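Local coordinates for ATP-dependent Clp endopeptidase (Clostridium difficile, PDB 3FES), which probably uses ATP to unfold proteins for degradation by a partner peptidase, its helical amino-terminal domain likely receiving substrates or adaptor proteins, at residues 5-10 / 102-107; 13-18 / 41-46; 31-36 / 83-88; 91-96 / 108-113. One frame throughout, in Å; residues are numbered along the deposited sequence. Where two conformers were deposited one is given.

Contact 1. Residues 5-10 / 102-107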
loop_
_atom_site.group_PDB
_atom_site.type_symbol
_atom_site.label_atom_id
_atom_site.label_comp_id
_atom_site.label_asym_id
_atom_site.label_seq_id
_atom_site.Cartn_x
_atom_site.Cartn_y
_atom_site.Cartn_z
ATOM N N PHE A 5 -5.062 16.604 -14.182
ATOM C CA PHE A 5 -4.718 15.412 -14.988
ATOM C C PHE A 5 -3.946 14.364 -14.193
ATOM O O PHE A 5 -3.171 13.592 -14.771
ATOM C CB PHE A 5 -3.939 15.800 -16.263
ATOM C CG PHE A 5 -4.776 16.482 -17.322
ATOM C CD1 PHE A 5 -6.089 16.060 -17.586
ATOM C CD2 PHE A 5 -4.229 17.519 -18.106
ATOM C CE1 PHE A 5 -6.868 16.694 -18.590
ATOM C CE2 PHE A 5 -4.971 18.138 -19.120
ATOM C CZ PHE A 5 -6.309 17.729 -19.370
ATOM N N ASN A 6 -4.140 14.338 -12.871
ATOM C CA ASN A 6 -3.507 13.319 -12.023
ATOM C C ASN A 6 -3.801 11.922 -12.544
ATOM O O ASN A 6 -4.929 11.626 -12.953
ATOM C CB ASN A 6 -4.012 13.384 -10.579
ATOM C CG ASN A 6 -3.381 14.519 -9.776
ATOM O OD1 ASN A 6 -2.629 15.370 -10.304
ATOM N ND2 ASN A 6 -3.702 14.548 -8.481
ATOM N N ARG A 7 -2.812 11.045 -12.510
ATOM C CA ARG A 7 -3.024 9.717 -13.066
ATOM C C ARG A 7 -2.034 8.754 -12.458
ATOM O O ARG A 7 -0.887 9.146 -12.175
ATOM C CB ARG A 7 -2.878 9.749 -14.600
ATOM C CG ARG A 7 -1.524 10.303 -15.074
ATOM C CD ARG A 7 -1.576 10.645 -16.511
ATOM N NE ARG A 7 -1.274 9.489 -17.358
ATOM C CZ ARG A 7 -1.395 9.515 -18.668
ATOM N NH1 ARG A 7 -1.103 8.431 -19.378
ATOM N NH2 ARG A 7 -1.868 10.611 -19.254
ATOM N N PHE A 8 -2.488 7.524 -12.216
ATOM C CA PHE A 8 -1.625 6.443 -11.701
ATOM C C PHE A 8 -0.907 5.740 -12.830
ATOM O O PHE A 8 -1.462 5.617 -13.925
ATOM C CB PHE A 8 -2.443 5.386 -10.918
ATOM C CG PHE A 8 -2.994 5.891 -9.598
ATOM C CD1 PHE A 8 -2.160 6.057 -8.498
ATOM C CD2 PHE A 8 -4.338 6.210 -9.460
ATOM C CE1 PHE A 8 -2.656 6.553 -7.275
ATOM C CE2 PHE A 8 -4.831 6.702 -8.237
ATOM C CZ PHE A 8 -3.994 6.879 -7.163
ATOM N N THR A 9 0.296 5.219 -12.559
ATOM C CA THR A 9 0.961 4.328 -13.529
ATOM C C THR A 9 0.162 3.008 -13.587
ATOM O O THR A 9 -0.661 2.706 -12.677
ATOM C CB THR A 9 2.365 3.950 -13.073
ATOM O OG1 THR A 9 2.245 3.249 -11.827
ATOM C CG2 THR A 9 3.258 5.184 -12.895
ATOM N N GLN A 10 0.367 2.245 -14.661
ATOM C CA GLN A 10 -0.195 0.900 -14.753
ATOM C C GLN A 10 0.138 -0.002 -13.585
ATOM O O GLN A 10 -0.732 -0.725 -13.113
ATOM C CB GLN A 10 0.251 0.200 -16.039
ATOM C CG GLN A 10 -0.185 0.911 -17.228
ATOM C CD GLN A 10 -1.673 1.105 -17.220
ATOM O OE1 GLN A 10 -2.432 0.142 -17.382
ATOM N NE2 GLN A 10 -2.109 2.355 -17.022
ATOM N N THR A 102 6.123 15.274 -11.165
ATOM C CA THR A 102 6.161 14.031 -11.966
ATOM C C THR A 102 4.786 13.869 -12.560
ATOM O O THR A 102 3.812 14.244 -11.917
ATOM C CB THR A 102 6.352 12.768 -11.057
ATOM O OG1 THR A 102 7.541 12.914 -10.290
ATOM C CG2 THR A 102 6.421 11.436 -11.905
ATOM N N ASN A 103 4.688 13.280 -13.744
ATOM C CA ASN A 103 3.393 13.127 -14.405
ATOM C C ASN A 103 2.532 11.965 -13.942
ATOM O O ASN A 103 1.310 11.960 -14.115
ATOM C CB ASN A 103 3.610 13.051 -15.937
ATOM C CG ASN A 103 3.575 14.408 -16.585
ATOM O OD1 ASN A 103 2.763 15.267 -16.217
ATOM N ND2 ASN A 103 4.409 14.597 -17.612
ATOM N N TYR A 104 3.168 10.960 -13.361
ATOM C CA TYR A 104 2.495 9.682 -13.178
ATOM C C TYR A 104 2.688 9.267 -11.736
ATOM O O TYR A 104 3.815 9.247 -11.252
ATOM C CB TYR A 104 3.111 8.640 -14.140
ATOM C CG TYR A 104 3.311 9.198 -15.547
ATOM C CD1 TYR A 104 2.229 9.337 -16.421
ATOM C CD2 TYR A 104 4.591 9.579 -16.002
ATOM C CE1 TYR A 104 2.397 9.856 -17.671
ATOM C CE2 TYR A 104 4.780 10.076 -17.288
ATOM C CZ TYR A 104 3.667 10.225 -18.111
ATOM O OH TYR A 104 3.819 10.764 -19.362
ATOM N N ILE A 105 1.592 8.950 -11.055
ATOM C CA ILE A 105 1.651 8.495 -9.650
ATOM C C ILE A 105 1.975 7.003 -9.634
ATOM O O ILE A 105 1.168 6.160 -10.100
ATOM C CB ILE A 105 0.324 8.752 -8.895
ATOM C CG1 ILE A 105 -0.138 10.210 -9.085
ATOM C CG2 ILE A 105 0.447 8.318 -7.399
ATOM C CD1 ILE A 105 -1.681 10.421 -8.755
ATOM N N GLY A 106 3.170 6.684 -9.151
ATOM C CA GLY A 106 3.666 5.306 -9.104
ATOM C C GLY A 106 3.488 4.608 -7.772
ATOM O O GLY A 106 3.044 5.213 -6.767
ATOM N N THR A 107 3.875 3.338 -7.729
ATOM C CA THR A 107 3.836 2.586 -6.470
ATOM C C THR A 107 4.612 3.279 -5.353
ATOM O O THR A 107 4.181 3.271 -4.199
ATOM C CB THR A 107 4.287 1.114 -6.614
ATOM O OG1 THR A 107 5.676 1.041 -6.927
ATOM C CG2 THR A 107 3.466 0.410 -7.696
HETATM O O HOH W 1 -0.476 13.897 -15.320
HETATM O O HOH W 2 -0.252 12.376 -11.985
#
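The carbonyl oxygen of Asn-103, against which Arg-7 CG packs, accepts a hydrogen bond from each of two waters. One lies 2.7 Å from Asn-103 O and accepts from Arg-7 N; the other, 2.9 Å from Asn-103 O, also donates to Phe-5 O. Beyond these bridges the two segments meet directly in a single beta bridge between Phe-8 and Ile-105. Ile-105 N gives a short, nearly straight bond to Arg-7 O (2.7 Å, 176°), lying in the carbonyl plane. Thr-9 N returns one to Ile-105 O at 2.8 Å, from well above that carbonyl's plane. On one side of the bridge Ile-105 CG2 presses on Phe-8 CE1 at 3.6 Å, and both side chains rest on helix 84-99, where Ser-93 touches each. On the other, Arg-7 runs alongside Tyr-104. Its chain bends at chi3 (-86°), which sets NE in the plane of the tyrosine ring, at the edge, 3.6 Å from Tyr-104 CD1; guanidinium and ring stand almost perpendicular, so a ring edge covers the guanidinium face. Thr-9 CG2 sits against Tyr-104 CB at 3.7 Å, while Thr-9 OG1 caps Ala-12 N at the start of helix 10-25; a magnesium ion lies about 3 Å from the nearest Thr-9 side-chain atom. The direct polar bonds between these loops are all main-chain, so their pairing probably owes little to side-chain polarity, with apolar cover on both sides.

Contact 2. Residues 13-18 / 41-46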
loop_
_atom_site.group_PDB
_atom_site.type_symbol
_atom_site.label_atom_id
_atom_site.label_comp_id
_atom_site.label_asym_id
_atom_site.label_seq_id
_atom_site.Cartn_x
_atom_site.Cartn_y
_atom_site.Cartn_z
ATOM N N LYS A 13 -1.999 1.119 -10.610
ATOM C CA LYS A 13 -3.349 0.655 -10.792
ATOM C C LYS A 13 -3.417 -0.836 -10.425
ATOM O O LYS A 13 -4.364 -1.259 -9.773
ATOM C CB LYS A 13 -3.796 0.810 -12.253
ATOM C CG LYS A 13 -4.226 2.197 -12.609
ATOM C CD LYS A 13 -4.444 2.280 -14.139
ATOM C CE LYS A 13 -4.551 3.726 -14.506
ATOM N NZ LYS A 13 -4.310 3.897 -15.905
ATOM N N LYS A 14 -2.424 -1.616 -10.843
ATOM C CA LYS A 14 -2.405 -3.052 -10.544
ATOM C C LYS A 14 -2.335 -3.294 -9.052
ATOM O O LYS A 14 -3.037 -4.168 -8.515
ATOM C CB LYS A 14 -1.235 -3.757 -11.221
ATOM C CG LYS A 14 -1.182 -5.282 -10.953
ATOM C CD LYS A 14 -2.352 -5.991 -11.601
ATOM C CE LYS A 14 -2.127 -7.501 -11.713
ATOM N NZ LYS A 14 -3.353 -8.143 -12.361
ATOM N N ALA A 15 -1.494 -2.523 -8.384
ATOM C CA ALA A 15 -1.372 -2.646 -6.931
ATOM C C ALA A 15 -2.694 -2.388 -6.212
ATOM O O ALA A 15 -3.050 -3.128 -5.278
ATOM C CB ALA A 15 -0.250 -1.730 -6.384
ATOM N N ILE A 16 -3.396 -1.322 -6.611
ATOM C CA ILE A 16 -4.729 -1.017 -6.060
ATOM C C ILE A 16 -5.745 -2.151 -6.353
ATOM O O ILE A 16 -6.472 -2.574 -5.463
ATOM C CB ILE A 16 -5.248 0.359 -6.565
ATOM C CG1 ILE A 16 -4.280 1.493 -6.105
ATOM C CG2 ILE A 16 -6.724 0.574 -6.141
ATOM C CD1 ILE A 16 -4.465 2.878 -6.844
ATOM N N ASP A 17 -5.772 -2.674 -7.585
ATOM C CA ASP A 17 -6.626 -3.837 -7.891
ATOM C C ASP A 17 -6.295 -5.011 -6.969
ATOM O O ASP A 17 -7.189 -5.714 -6.488
ATOM C CB ASP A 17 -6.438 -4.326 -9.355
ATOM C CG ASP A 17 -6.847 -3.290 -10.392
ATOM O OD1 ASP A 17 -7.625 -2.357 -10.056
ATOM O OD2 ASP A 17 -6.385 -3.434 -11.559
ATOM N N LEU A 18 -5.005 -5.225 -6.715
ATOM C CA LEU A 18 -4.593 -6.335 -5.847
ATOM C C LEU A 18 -5.013 -6.097 -4.397
ATOM O O LEU A 18 -5.285 -7.061 -3.658
ATOM C CB LEU A 18 -3.079 -6.622 -5.947
ATOM C CG LEU A 18 -2.636 -7.276 -7.274
ATOM C CD1 LEU A 18 -1.132 -7.111 -7.426
ATOM C CD2 LEU A 18 -2.999 -8.754 -7.318
ATOM N N LEU A 41 2.937 -4.934 -2.316
ATOM C CA LEU A 41 3.872 -6.069 -2.268
ATOM C C LEU A 41 3.557 -7.085 -3.361
ATOM O O LEU A 41 4.453 -7.520 -4.113
ATOM C CB LEU A 41 3.872 -6.733 -0.884
ATOM C CG LEU A 41 4.997 -7.788 -0.715
ATOM C CD1 LEU A 41 6.367 -7.350 -1.271
ATOM C CD2 LEU A 41 5.158 -8.117 0.727
ATOM N N ARG A 42 2.291 -7.450 -3.457
ATOM C CA ARG A 42 1.859 -8.448 -4.429
ATOM C C ARG A 42 2.117 -8.002 -5.869
ATOM O O ARG A 42 2.287 -8.845 -6.759
ATOM C CB ARG A 42 0.379 -8.772 -4.218
ATOM C CG ARG A 42 0.109 -9.622 -2.982
ATOM C CD ARG A 42 -1.378 -9.943 -2.845
ATOM N NE ARG A 42 -1.788 -10.838 -3.925
ATOM C CZ ARG A 42 -2.998 -10.877 -4.465
ATOM N NH1 ARG A 42 -3.977 -10.056 -4.031
ATOM N NH2 ARG A 42 -3.221 -11.752 -5.453
ATOM N N GLU A 43 2.147 -6.687 -6.102
ATOM C CA GLU A 43 2.351 -6.167 -7.457
ATOM C C GLU A 43 3.744 -6.548 -8.000
ATOM O O GLU A 43 3.916 -6.680 -9.211
ATOM C CB GLU A 43 2.025 -4.672 -7.559
ATOM C CG GLU A 43 2.166 -4.087 -8.986
ATOM C CD GLU A 43 3.605 -3.718 -9.357
ATOM O OE1 GLU A 43 4.383 -3.333 -8.455
ATOM O OE2 GLU A 43 3.952 -3.791 -10.561
ATOM N N GLU A 44 4.695 -6.770 -7.092
ATOM C CA GLU A 44 6.003 -7.394 -7.382
ATOM C C GLU A 44 7.045 -6.532 -8.110
ATOM O O GLU A 44 8.208 -6.494 -7.690
ATOM C CB GLU A 44 5.867 -8.746 -8.102
ATOM C CG GLU A 44 5.430 -9.892 -7.203
ATOM C CD GLU A 44 5.482 -11.257 -7.889
ATOM O OE1 GLU A 44 4.640 -12.114 -7.560
ATOM O OE2 GLU A 44 6.356 -11.483 -8.755
ATOM N N GLU A 45 6.647 -5.869 -9.189
ATOM C CA GLU A 45 7.587 -5.174 -10.085
ATOM C C GLU A 45 7.990 -3.749 -9.677
ATOM O O GLU A 45 9.086 -3.290 -10.001
ATOM C CB GLU A 45 6.980 -5.107 -11.478
ATOM C CG GLU A 45 6.698 -6.461 -12.079
ATOM C CD GLU A 45 6.264 -6.357 -13.521
ATOM O OE1 GLU A 45 5.677 -5.319 -13.925
ATOM O OE2 GLU A 45 6.510 -7.311 -14.269
ATOM N N GLY A 46 7.099 -3.033 -8.982
ATOM C CA GLY A 46 7.324 -1.616 -8.739
ATOM C C GLY A 46 8.282 -1.348 -7.586
ATOM O O GLY A 46 8.645 -2.262 -6.815
#
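Leu-18 fits between Arg-42 and Glu-43 and divides its two methyls between them. CD1 reaches the backbone of helix 33-43, 3.6 Å from Glu-43 N, and also touches Arg-42 CB. CD2 lies over one face of the Arg-42 guanidinium, nearer its rim than its middle, 3.5 Å from Arg-42 NH2. In the conformer described, Arg-42 starts beside its backbone N (chi1 -74°) and bends at chi3, which folds the guanidinium back across the leucine. Its charged end is directed at helix 10-25: NH2 forms a salt bridge with Glu-21 and NH1 a hydrogen bond with Ser-22, and this anchoring probably keeps the flat group under the methyl. Glu-43 contributes the aliphatic part of its chain. CB meets Ala-15 CB at 3.9 Å, the small alanine allowing a 5.2 Å approach of Ala-15 CA and Glu-43 CA, and CG touches Lys-14 CG at 4.1 Å. A bend at chi2 (-82°) then carries the carboxylate back to its own segment, where OE1 accepts from Gly-46 N at 2.8 Å through its syn lone pair, bracing the turn that leads into helix 47-55. The contact thus fastens helix 10-25 along the C-terminal end of helix 33-43. Arg-42 also touches Glu-59 of helix 59-70, Glu-43 meets Thr-107 at the start of helix 107-117, and Ile-16 packs on Ile-110 of that same helix.

Contact 3. Residues 31-36 / 83-88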
loop_
_atom_site.group_PDB
_atom_site.type_symbol
_atom_site.label_atom_id
_atom_site.label_comp_id
_atom_site.label_asym_id
_atom_site.label_seq_id
_atom_site.Cartn_x
_atom_site.Cartn_y
_atom_site.Cartn_z
ATOM N N VAL A 31 -11.555 -1.722 2.068
ATOM C CA VAL A 31 -10.115 -1.734 1.723
ATOM C C VAL A 31 -9.417 -0.650 2.557
ATOM O O VAL A 31 -9.691 0.551 2.379
ATOM C CB VAL A 31 -9.916 -1.395 0.249
ATOM C CG1 VAL A 31 -8.418 -1.347 -0.124
ATOM C CG2 VAL A 31 -10.659 -2.415 -0.623
ATOM N N GLY A 32 -8.557 -1.079 3.467
ATOM C CA GLY A 32 -7.802 -0.184 4.355
ATOM C C GLY A 32 -6.358 -0.053 3.920
ATOM O O GLY A 32 -5.946 -0.644 2.927
ATOM N N SER A 33 -5.563 0.715 4.675
ATOM C CA SER A 33 -4.170 0.942 4.293
ATOM C C SER A 33 -3.413 -0.372 4.249
ATOM O O SER A 33 -2.472 -0.512 3.452
ATOM C CB SER A 33 -3.465 1.894 5.299
ATOM O OG SER A 33 -3.531 1.392 6.615
ATOM N N GLU A 34 -3.812 -1.313 5.114
ATOM C CA GLU A 34 -3.102 -2.607 5.180
ATOM C C GLU A 34 -3.267 -3.394 3.877
ATOM O O GLU A 34 -2.353 -4.100 3.449
ATOM C CB GLU A 34 -3.531 -3.426 6.416
ATOM C CG GLU A 34 -4.959 -3.968 6.407
ATOM C CD GLU A 34 -6.064 -2.965 6.811
ATOM O OE1 GLU A 34 -5.938 -1.725 6.771
ATOM O OE2 GLU A 34 -7.124 -3.450 7.175
ATOM N N HIS A 35 -4.434 -3.279 3.258
ATOM C CA HIS A 35 -4.659 -3.967 2.004
ATOM C C HIS A 35 -3.903 -3.312 0.866
ATOM O O HIS A 35 -3.417 -4.010 -0.010
ATOM C CB HIS A 35 -6.128 -3.982 1.646
ATOM C CG HIS A 35 -7.010 -4.532 2.720
ATOM N ND1 HIS A 35 -7.040 -5.865 3.060
ATOM C CD2 HIS A 35 -7.899 -3.918 3.526
ATOM C CE1 HIS A 35 -7.928 -6.051 4.017
ATOM N NE2 HIS A 35 -8.477 -4.889 4.300
ATOM N N ILE A 36 -3.835 -1.982 0.864
ATOM C CA ILE A 36 -3.024 -1.270 -0.128
ATOM C C ILE A 36 -1.555 -1.702 0.029
ATOM O O ILE A 36 -0.858 -1.956 -0.956
ATOM C CB ILE A 36 -3.150 0.271 0.054
ATOM C CG1 ILE A 36 -4.606 0.739 -0.142
ATOM C CG2 ILE A 36 -2.199 1.013 -0.924
ATOM C CD1 ILE A 36 -4.805 2.206 0.177
ATOM N N SER A 83 -11.776 2.710 2.468
ATOM C CA SER A 83 -11.994 3.484 3.695
ATOM C C SER A 83 -11.549 4.968 3.457
ATOM O O SER A 83 -10.835 5.271 2.501
ATOM C CB SER A 83 -11.132 2.919 4.818
ATOM O OG SER A 83 -9.786 3.130 4.506
ATOM N N PRO A 84 -11.915 5.866 4.384
ATOM C CA PRO A 84 -11.506 7.271 4.286
ATOM C C PRO A 84 -9.990 7.379 4.291
ATOM O O PRO A 84 -9.414 8.142 3.521
ATOM C CB PRO A 84 -12.160 7.877 5.554
ATOM C CG PRO A 84 -13.489 7.179 5.590
ATOM C CD PRO A 84 -12.981 5.692 5.385
ATOM N N ARG A 85 -9.333 6.566 5.105
ATOM C CA ARG A 85 -7.874 6.628 5.161
ATOM C C ARG A 85 -7.200 6.186 3.842
ATOM O O ARG A 85 -6.228 6.813 3.386
ATOM C CB ARG A 85 -7.296 5.799 6.308
ATOM C CG ARG A 85 -5.783 5.920 6.372
ATOM C CD ARG A 85 -5.192 5.219 7.602
ATOM N NE ARG A 85 -5.541 5.857 8.890
ATOM C CZ ARG A 85 -6.503 5.430 9.701
ATOM N NH1 ARG A 85 -6.715 6.038 10.853
ATOM N NH2 ARG A 85 -7.248 4.376 9.347
ATOM N N SER A 86 -7.735 5.131 3.249
ATOM C CA SER A 86 -7.326 4.713 1.910
ATOM C C SER A 86 -7.509 5.807 0.890
ATOM O O SER A 86 -6.604 6.059 0.092
ATOM C CB SER A 86 -8.048 3.432 1.505
ATOM O OG SER A 86 -7.572 2.357 2.332
ATOM N N LYS A 87 -8.664 6.452 0.910
ATOM C CA LYS A 87 -8.894 7.599 0.021
ATOM C C LYS A 87 -7.915 8.753 0.255
ATOM O O LYS A 87 -7.433 9.354 -0.706
ATOM C CB LYS A 87 -10.346 8.092 0.101
ATOM C CG LYS A 87 -11.322 7.075 -0.562
ATOM C CD LYS A 87 -12.743 7.626 -0.688
ATOM C CE LYS A 87 -12.814 8.750 -1.717
ATOM N NZ LYS A 87 -12.965 8.187 -3.083
ATOM N N GLN A 88 -7.620 9.041 1.528
ATOM C CA GLN A 88 -6.654 10.062 1.881
ATOM C C GLN A 88 -5.243 9.695 1.407
ATOM O O GLN A 88 -4.511 10.549 0.907
ATOM C CB GLN A 88 -6.656 10.278 3.408
ATOM C CG GLN A 88 -7.904 10.989 3.914
ATOM C CD GLN A 88 -7.779 12.518 3.906
ATOM O OE1 GLN A 88 -8.590 13.227 3.277
ATOM N NE2 GLN A 88 -6.773 13.037 4.619
HETATM O O HOH W 3 -7.642 2.285 6.712
#
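Ser-86 OG is swung to its own backbone-N side (chi1 -68°), and Ser-83 OG falls between its N and carbonyl carbon (chi1 66°); together these turns aim one hydroxyl at Val-31 and the other at the backbone N-H of Ser-86 in the first turn of helix 84-99. Ser-86 OG donates to Val-31 O over 2.8 Å. Ser-83 N reaches the same oxygen at 3.0 Å along a nearly straight N-H line (174°). The two donors approach from opposite faces of the carbonyl plane, so this buried valine's oxygen is gripped on both sides. Ser-83 is the N-cap of helix 84-99, its OG accepting from Ser-86 N at 3.1 Å. Side-chain packing is slight: the Ile-36 CD1 methyl stands against Ser-86 CB (3.7 Å) and OG (3.5 Å), closing over the buried hydroxyl. Near the Arg-85 side, a water lies 3.2 Å from Ser-83 OG and links weakly to Ser-33 N and Arg-85 NH2. Two further polar ends have partners farther along the chain: Arg-85 NE pairs with Glu-117, and Ser-33 OG accepts from Ala-122 N. Val-31 ends strand 30-31, bonded to Val-81 of the parallel strand 81-82, so the strand pairing is carried on into the helix starts. Placing a carbonyl oxygen beside the N-terminus of helix 84-99 is probably favourable, since the partial positive charge expected there would polarise it.

Contact 4. Residues 91-96 / 108-113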
loop_
_atom_site.group_PDB
_atom_site.type_symbol
_atom_site.label_atom_id
_atom_site.label_comp_id
_atom_site.label_asym_id
_atom_site.label_seq_id
_atom_site.Cartn_x
_atom_site.Cartn_y
_atom_site.Cartn_z
ATOM N N GLU A 91 -5.141 10.253 -2.387
ATOM C CA GLU A 91 -5.037 11.696 -2.600
ATOM C C GLU A 91 -3.637 12.207 -2.274
ATOM O O GLU A 91 -3.053 12.969 -3.060
ATOM C CB GLU A 91 -6.114 12.396 -1.771
ATOM C CG GLU A 91 -6.164 13.877 -1.847
ATOM C CD GLU A 91 -7.291 14.403 -0.942
ATOM O OE1 GLU A 91 -7.219 14.230 0.293
ATOM O OE2 GLU A 91 -8.247 14.976 -1.475
ATOM N N LEU A 92 -3.080 11.778 -1.149
ATOM C CA LEU A 92 -1.711 12.148 -0.814
ATOM C C LEU A 92 -0.637 11.668 -1.823
ATOM O O LEU A 92 0.335 12.378 -2.098
ATOM C CB LEU A 92 -1.388 11.594 0.562
ATOM C CG LEU A 92 -0.188 12.126 1.361
ATOM C CD1 LEU A 92 -0.216 13.653 1.502
ATOM C CD2 LEU A 92 -0.231 11.468 2.737
ATOM N N SER A 93 -0.816 10.471 -2.365
ATOM C CA SER A 93 0.109 10.005 -3.401
ATOM C C SER A 93 0.109 10.978 -4.596
ATOM O O SER A 93 1.173 11.214 -5.172
ATOM C CB SER A 93 -0.204 8.563 -3.777
ATOM O OG SER A 93 -1.365 8.485 -4.592
ATOM N N GLY A 94 -1.058 11.530 -4.979
ATOM C CA GLY A 94 -1.100 12.575 -6.021
ATOM C C GLY A 94 -0.389 13.861 -5.603
ATOM O O GLY A 94 0.335 14.505 -6.395
HETATM N N MSE A 95 -0.616 14.278 -4.356
HETATM C CA MSE A 95 0.087 15.414 -3.817
HETATM C C MSE A 95 1.604 15.257 -3.864
HETATM O O MSE A 95 2.297 16.217 -4.204
HETATM C CB MSE A 95 -0.403 15.705 -2.390
HETATM C CG MSE A 95 -1.880 15.976 -2.466
HETATM SE SE MSE A 95 -2.720 16.240 -0.679
HETATM C CE MSE A 95 -4.337 17.103 -1.371
ATOM N N PHE A 96 2.108 14.077 -3.538
ATOM C CA PHE A 96 3.561 13.837 -3.569
ATOM C C PHE A 96 4.091 13.901 -5.016
ATOM O O PHE A 96 5.131 14.554 -5.307
ATOM C CB PHE A 96 3.889 12.467 -2.981
ATOM C CG PHE A 96 4.095 12.475 -1.504
ATOM C CD1 PHE A 96 5.166 13.200 -0.945
ATOM C CD2 PHE A 96 3.277 11.717 -0.670
ATOM C CE1 PHE A 96 5.373 13.201 0.441
ATOM C CE2 PHE A 96 3.453 11.718 0.719
ATOM C CZ PHE A 96 4.498 12.440 1.277
ATOM N N GLU A 108 5.683 3.962 -5.729
ATOM C CA GLU A 108 6.545 4.657 -4.741
ATOM C C GLU A 108 5.787 5.805 -4.050
ATOM O O GLU A 108 5.955 6.068 -2.831
ATOM C CB GLU A 108 7.874 5.133 -5.401
ATOM C CG GLU A 108 7.735 6.185 -6.522
ATOM C CD GLU A 108 7.512 5.573 -7.885
ATOM O OE1 GLU A 108 7.822 6.276 -8.884
ATOM O OE2 GLU A 108 7.079 4.400 -7.975
ATOM N N HIS A 109 4.957 6.495 -4.821
ATOM C CA HIS A 109 4.143 7.593 -4.272
ATOM C C HIS A 109 3.072 7.107 -3.309
ATOM O O HIS A 109 2.841 7.742 -2.287
ATOM C CB HIS A 109 3.561 8.504 -5.360
ATOM C CG HIS A 109 4.582 8.987 -6.349
ATOM N ND1 HIS A 109 5.510 9.975 -6.060
ATOM C CD2 HIS A 109 4.867 8.555 -7.598
ATOM C CE1 HIS A 109 6.292 10.158 -7.112
ATOM N NE2 HIS A 109 5.910 9.323 -8.063
ATOM N N ILE A 110 2.470 5.962 -3.611
ATOM C CA ILE A 110 1.478 5.359 -2.717
ATOM C C ILE A 110 2.156 4.920 -1.420
ATOM O O ILE A 110 1.653 5.191 -0.359
ATOM C CB ILE A 110 0.724 4.219 -3.392
ATOM C CG1 ILE A 110 0.043 4.770 -4.664
ATOM C CG2 ILE A 110 -0.324 3.577 -2.398
ATOM C CD1 ILE A 110 -0.713 3.669 -5.501
ATOM N N LEU A 111 3.318 4.287 -1.511
ATOM C CA LEU A 111 3.998 3.864 -0.275
ATOM C C LEU A 111 4.471 5.094 0.534
ATOM O O LEU A 111 4.366 5.116 1.764
ATOM C CB LEU A 111 5.167 2.886 -0.613
ATOM C CG LEU A 111 5.889 2.315 0.636
ATOM C CD1 LEU A 111 4.926 1.608 1.595
ATOM C CD2 LEU A 111 7.045 1.346 0.167
ATOM N N LEU A 112 4.963 6.129 -0.146
ATOM C CA LEU A 112 5.318 7.392 0.539
ATOM C C LEU A 112 4.125 7.934 1.363
ATOM O O LEU A 112 4.250 8.429 2.501
ATOM C CB LEU A 112 5.654 8.437 -0.510
ATOM C CG LEU A 112 6.665 9.548 -0.293
ATOM C CD1 LEU A 112 7.843 9.108 0.569
ATOM C CD2 LEU A 112 7.141 9.882 -1.714
ATOM N N ALA A 113 2.968 7.877 0.722
ATOM C CA ALA A 113 1.728 8.384 1.316
ATOM C C ALA A 113 1.264 7.547 2.502
ATOM O O ALA A 113 0.801 8.113 3.511
ATOM C CB ALA A 113 0.632 8.391 0.202
#
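Ser-93 and His-109 mark the closest approach of two consecutive helices, 84-99 and 107-117, which form a helix-loop-helix unit in this mainly helical Clp amino-terminal domain. The axes of the short segments 91-96 and 108-113 pass 7.9 Å apart at 115°; the helices cross steeply, and small side chains, Ser-93 and Ala-113, lie at the close approach. On the tight side Ser-93 CB lies 3.5 Å from His-109 O, directly on the other backbone, and His-109 CB meets Ser-93 O at 3.6 Å. Ser-93 OG bonds back to Leu-90 O of its own helix; with that hydroxyl satisfied locally, the serine can pack like a small apolar residue against Ile-110 CG1. Ala-113 completes this buried cluster, its CB 3.6 Å from Ser-93 N and 3.8 Å from Leu-92 CB. Ile-110 continues inward to Leu-40 of helix 33-43. The other side is partly open to solvent and made of larger groups. Leu-92 lays CD2 against Ala-113 O at 3.6 Å. Phe-96, its ring set beside its backbone N (chi1 -88°), spreads across the neighbouring helix, with CD2 a looser 4.3 Å from Ala-113 CB. Leu-112, which also touches Leu-139 of helix 132-142 and Met-143, supplies the cover of one ring face: this is a CH-pi contact, Leu-112 CG standing 3.8 Å from the Phe-96 ring centroid and only 3° off its normal.

Contact 2 is the buried one, contacts 3 and 4 lie partly buried, and contact 1, about 15 Å from the chain's centre, has the most exposed residues. Chemistry follows place: the loops of contact 1 rely on backbone bonds and water, the helix starts of contact 3 on serine hydroxyls and a carbonyl, whereas contact 4 packs helix on helix with apolar atoms and contact 2 does so with aliphatic chains and a salt-bridged arginine. Contacts 2 and 3 use opposite ends of helix 33-43; contacts 3 and 4 share helix 84-99. Ile-110 of contact 4 joins the core, meeting Ile-36 of contact 3 at 3.5 Å between CG2 atoms. Contact 1 touches contacts 2 and 4 but not contact 3.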